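Local coordinates for uncharacterized protein (Legionella pneumophila subsp. pneumophila, PDB 4WRP) that is of unknown function but probably acts as an effector protein, this piece being its C-terminal DUF5617 domain, at residues Val33-Leu45 with Asn86-Asp98. Residues are numbered along the deposited sequence; the frame is centred on the assembly and turned at random.
Sequences VEYKKIHAIRTVL and NYTTSRALVDRLD
The E34 carboxylate meets the start of helix 90-98 through one oxygen, OE1. The N-H of S90 points at E34 OE1 nearly along the C-O axis, with S90 N at 2.8 Å and an N-H...O angle of 177°. The S90 hydroxyl donates to the syn lone pair of the same oxygen, OG to OE1 2.9 Å. On the Y87 ring, L93 CD1 lies over the centre of one face and N86 CB covers the opposite face toward the rim. A water also donates to E34 OE1 and accepts from R91 N. The bend at chi2 turns the carboxylate to this helix end, where the N-H groups of the first turn and the helix dipole would probably stabilise its negative charge. The other oxygen, OE2, forms a salt bridge with K37 NZ, on the syn side and 32° out of the carboxylate plane. K37 NZ also donates to the carbonyl of R30. T89 is the N-cap; its OG1 accepts from A92 N. S90 is a knob in the hole formed by E34, K37, I38 and I41, with its CB packed on K37 CB.

Beyond the polar end the contact is apolar. I38 CD1 packs on the backbone of Y87 and T89, 3.6 Å from Y87 O. I41 is the reciprocal knob, among S90, L93, V94 and L97. Its CG2 meets L93 CD2 tip to tip at 3.6 Å, while its CD1 reaches V94 CG1 at 3.9 Å. L45 and L97 meet through their CD2 methyls.

Segments 34-45 and 90-98 run roughly parallel, at 30°, with their axes 9.6 Å apart at closest approach. Helix 68-83 adds V79 against L45 and I82 against L93. Helix 6-21 packs M21 against I41 and W13 against L45, so this pair forms part of the domain's helical bundle.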
# COMPACT_ATOMS: atom_id res chain seq x y z
N VAL A 33 8.44 -9.42 -20.24
CA VAL A 33 7.08 -9.92 -20.14
C VAL A 33 6.47 -9.42 -18.84
O VAL A 33 7.17 -9.13 -17.87
CB VAL A 33 7.00 -11.44 -20.22
CG1 VAL A 33 7.47 -11.93 -21.59
CG2 VAL A 33 7.76 -12.07 -19.08
N GLU A 34 5.16 -9.30 -18.84
CA GLU A 34 4.46 -8.73 -17.72
C GLU A 34 4.63 -9.59 -16.48
O GLU A 34 4.80 -9.06 -15.40
CB GLU A 34 2.98 -8.52 -18.05
CG GLU A 34 2.74 -7.38 -19.02
CD GLU A 34 3.26 -6.05 -18.51
OE1 GLU A 34 3.04 -5.72 -17.32
OE2 GLU A 34 3.97 -5.35 -19.26
N TYR A 35 4.65 -10.91 -16.64
CA TYR A 35 4.83 -11.79 -15.47
C TYR A 35 6.11 -11.47 -14.70
O TYR A 35 6.14 -11.55 -13.49
CB TYR A 35 4.85 -13.28 -15.87
CG TYR A 35 5.36 -14.15 -14.76
CD1 TYR A 35 4.48 -14.65 -13.77
CD2 TYR A 35 6.74 -14.45 -14.65
CE1 TYR A 35 4.96 -15.46 -12.73
CE2 TYR A 35 7.23 -15.22 -13.60
CZ TYR A 35 6.34 -15.73 -12.65
OH TYR A 35 6.84 -16.49 -11.61
N LYS A 36 7.17 -11.13 -15.41
CA LYS A 36 8.42 -10.83 -14.78
C LYS A 36 8.29 -9.53 -13.97
O LYS A 36 8.83 -9.44 -12.88
CB LYS A 36 9.52 -10.72 -15.85
CG LYS A 36 10.92 -10.58 -15.29
CD LYS A 36 11.98 -10.76 -16.38
CE LYS A 36 13.40 -10.77 -15.81
NZ LYS A 36 14.24 -9.64 -16.31
N LYS A 37 7.55 -8.55 -14.48
CA LYS A 37 7.36 -7.31 -13.72
C LYS A 37 6.51 -7.53 -12.44
O LYS A 37 6.87 -7.09 -11.36
CB LYS A 37 6.70 -6.27 -14.58
CG LYS A 37 7.61 -5.85 -15.77
CD LYS A 37 6.82 -5.00 -16.74
CE LYS A 37 7.55 -4.90 -18.06
NZ LYS A 37 6.81 -3.92 -18.90
N ILE A 38 5.38 -8.18 -12.62
CA ILE A 38 4.48 -8.53 -11.52
C ILE A 38 5.19 -9.31 -10.46
O ILE A 38 5.05 -9.01 -9.30
CB ILE A 38 3.28 -9.32 -12.08
CG1 ILE A 38 2.43 -8.36 -12.92
CG2 ILE A 38 2.42 -9.92 -10.96
CD1 ILE A 38 1.29 -9.01 -13.70
N HIS A 39 5.99 -10.30 -10.84
CA HIS A 39 6.74 -11.06 -9.85
C HIS A 39 7.76 -10.24 -9.05
O HIS A 39 7.86 -10.41 -7.84
CB HIS A 39 7.44 -12.29 -10.43
CG HIS A 39 7.86 -13.27 -9.37
ND1 HIS A 39 9.18 -13.48 -9.02
CD2 HIS A 39 7.12 -14.03 -8.52
CE1 HIS A 39 9.24 -14.35 -8.03
NE2 HIS A 39 8.00 -14.71 -7.72
N ALA A 40 8.51 -9.37 -9.70
CA ALA A 40 9.45 -8.50 -9.01
C ALA A 40 8.73 -7.58 -8.02
O ALA A 40 9.16 -7.42 -6.87
CB ALA A 40 10.26 -7.67 -10.03
N ILE A 41 7.58 -7.04 -8.44
CA ILE A 41 6.78 -6.22 -7.56
C ILE A 41 6.26 -7.07 -6.41
O ILE A 41 6.28 -6.67 -5.25
CB ILE A 41 5.58 -5.62 -8.32
CG1 ILE A 41 6.10 -4.58 -9.30
CG2 ILE A 41 4.59 -4.97 -7.34
CD1 ILE A 41 5.08 -4.13 -10.31
N ARG A 42 5.79 -8.25 -6.73
CA ARG A 42 5.31 -9.14 -5.65
C ARG A 42 6.38 -9.42 -4.60
O ARG A 42 6.14 -9.36 -3.37
CB ARG A 42 4.84 -10.45 -6.24
CG ARG A 42 4.18 -11.33 -5.17
CD ARG A 42 4.20 -12.82 -5.49
NE ARG A 42 3.52 -13.54 -4.38
CZ ARG A 42 4.08 -13.85 -3.21
NH1 ARG A 42 5.35 -13.52 -2.96
NH2 ARG A 42 3.37 -14.50 -2.25
N THR A 43 7.58 -9.70 -5.07
CA THR A 43 8.72 -9.90 -4.17
C THR A 43 8.95 -8.75 -3.21
O THR A 43 9.10 -8.96 -2.00
CB THR A 43 9.99 -10.22 -4.97
OG1 THR A 43 9.71 -11.38 -5.74
CG2 THR A 43 11.12 -10.53 -4.05
N VAL A 44 8.95 -7.54 -3.75
CA VAL A 44 9.18 -6.36 -2.96
C VAL A 44 8.03 -6.12 -1.97
O VAL A 44 8.26 -5.73 -0.82
CB VAL A 44 9.36 -5.16 -3.90
CG1 VAL A 44 9.28 -3.85 -3.16
CG2 VAL A 44 10.70 -5.34 -4.64
N LEU A 45 6.80 -6.29 -2.41
CA LEU A 45 5.66 -6.15 -1.50
C LEU A 45 5.70 -7.21 -0.41
O LEU A 45 5.41 -6.94 0.74
CB LEU A 45 4.33 -6.25 -2.27
CG LEU A 45 4.07 -5.23 -3.35
CD1 LEU A 45 2.69 -5.60 -3.95
CD2 LEU A 45 4.07 -3.82 -2.82
N ASN A 86 -5.18 -12.08 -10.05
CA ASN A 86 -6.00 -10.92 -10.46
C ASN A 86 -5.34 -9.93 -11.43
O ASN A 86 -6.05 -9.19 -12.12
CB ASN A 86 -6.49 -10.14 -9.26
CG ASN A 86 -7.61 -10.84 -8.56
OD1 ASN A 86 -8.72 -10.94 -9.07
ND2 ASN A 86 -7.37 -11.23 -7.37
N TYR A 87 -4.01 -9.94 -11.51
CA TYR A 87 -3.27 -8.98 -12.33
C TYR A 87 -2.58 -9.69 -13.47
O TYR A 87 -1.83 -10.65 -13.27
CB TYR A 87 -2.27 -8.19 -11.49
CG TYR A 87 -2.95 -7.52 -10.35
CD1 TYR A 87 -3.67 -6.33 -10.55
CD2 TYR A 87 -2.99 -8.12 -9.10
CE1 TYR A 87 -4.36 -5.75 -9.53
CE2 TYR A 87 -3.70 -7.54 -8.07
CZ TYR A 87 -4.38 -6.34 -8.31
OH TYR A 87 -5.10 -5.76 -7.33
N THR A 88 -2.87 -9.21 -14.68
CA THR A 88 -2.19 -9.64 -15.90
C THR A 88 -1.20 -8.61 -16.43
O THR A 88 -0.29 -8.95 -17.16
CB THR A 88 -3.20 -9.98 -17.02
OG1 THR A 88 -3.88 -8.80 -17.40
CG2 THR A 88 -4.25 -10.98 -16.53
N THR A 89 -1.32 -7.35 -16.01
CA THR A 89 -0.28 -6.34 -16.27
C THR A 89 0.23 -5.70 -15.01
O THR A 89 -0.49 -5.55 -14.00
CB THR A 89 -0.78 -5.22 -17.21
OG1 THR A 89 -1.77 -4.42 -16.52
CG2 THR A 89 -1.40 -5.84 -18.48
N SER A 90 1.50 -5.29 -15.06
CA SER A 90 2.10 -4.59 -13.96
C SER A 90 1.49 -3.20 -13.80
O SER A 90 1.41 -2.66 -12.70
CB SER A 90 3.60 -4.48 -14.17
OG SER A 90 3.86 -3.72 -15.33
N ARG A 91 1.02 -2.62 -14.90
CA ARG A 91 0.30 -1.35 -14.86
C ARG A 91 -0.95 -1.39 -13.97
O ARG A 91 -1.18 -0.47 -13.18
CB ARG A 91 -0.06 -0.90 -16.29
CG ARG A 91 -1.05 0.22 -16.37
CD ARG A 91 -1.36 0.61 -17.83
NE ARG A 91 -0.15 0.63 -18.68
CZ ARG A 91 0.30 -0.37 -19.44
NH1 ARG A 91 1.43 -0.19 -20.13
NH2 ARG A 91 -0.36 -1.53 -19.54
N ALA A 92 -1.75 -2.43 -14.08
CA ALA A 92 -2.92 -2.57 -13.22
C ALA A 92 -2.53 -2.75 -11.78
O ALA A 92 -3.17 -2.22 -10.89
CB ALA A 92 -3.77 -3.75 -13.64
N LEU A 93 -1.51 -3.57 -11.54
CA LEU A 93 -1.00 -3.78 -10.17
C LEU A 93 -0.53 -2.47 -9.54
O LEU A 93 -0.84 -2.17 -8.38
CB LEU A 93 0.09 -4.83 -10.17
CG LEU A 93 0.78 -5.14 -8.85
CD1 LEU A 93 -0.27 -5.43 -7.75
CD2 LEU A 93 1.74 -6.32 -9.04
N VAL A 94 0.25 -1.66 -10.28
CA VAL A 94 0.64 -0.42 -9.68
C VAL A 94 -0.48 0.62 -9.54
O VAL A 94 -0.43 1.45 -8.63
CB VAL A 94 1.89 0.23 -10.28
CG1 VAL A 94 3.05 -0.76 -10.35
CG2 VAL A 94 1.59 0.84 -11.60
N ASP A 95 -1.51 0.57 -10.38
CA ASP A 95 -2.72 1.39 -10.10
C ASP A 95 -3.38 0.97 -8.80
O ASP A 95 -3.85 1.82 -8.06
CB ASP A 95 -3.74 1.33 -11.23
CG ASP A 95 -3.31 2.17 -12.48
OD1 ASP A 95 -2.55 3.14 -12.32
OD2 ASP A 95 -3.75 1.86 -13.61
N ARG A 96 -3.46 -0.33 -8.55
CA ARG A 96 -4.02 -0.81 -7.29
C ARG A 96 -3.23 -0.23 -6.12
O ARG A 96 -3.80 0.28 -5.17
CB ARG A 96 -4.04 -2.34 -7.24
CG ARG A 96 -4.49 -2.94 -5.90
CD ARG A 96 -6.03 -2.97 -5.71
NE ARG A 96 -6.39 -3.79 -4.54
CZ ARG A 96 -6.59 -3.39 -3.28
NH1 ARG A 96 -6.57 -2.11 -2.89
NH2 ARG A 96 -6.83 -4.31 -2.36
N LEU A 97 -1.89 -0.30 -6.21
CA LEU A 97 -1.04 0.20 -5.13
C LEU A 97 -1.19 1.69 -4.97
O LEU A 97 -1.29 2.22 -3.84
CB LEU A 97 0.42 -0.18 -5.34
CG LEU A 97 0.69 -1.67 -5.27
CD1 LEU A 97 2.02 -1.99 -5.93
CD2 LEU A 97 0.70 -2.15 -3.81
N ASP A 98 -1.32 2.35 -6.08
CA ASP A 98 -1.39 3.81 -6.07
C ASP A 98 -2.58 4.27 -5.27
O ASP A 98 -2.47 5.12 -4.43
CB ASP A 98 -1.56 4.29 -7.50
CG ASP A 98 -0.85 5.57 -7.77
OD1 ASP A 98 -0.41 6.23 -6.80
OD2 ASP A 98 -0.77 5.92 -8.99
O HOH W 1 2.26 -3.07 -17.74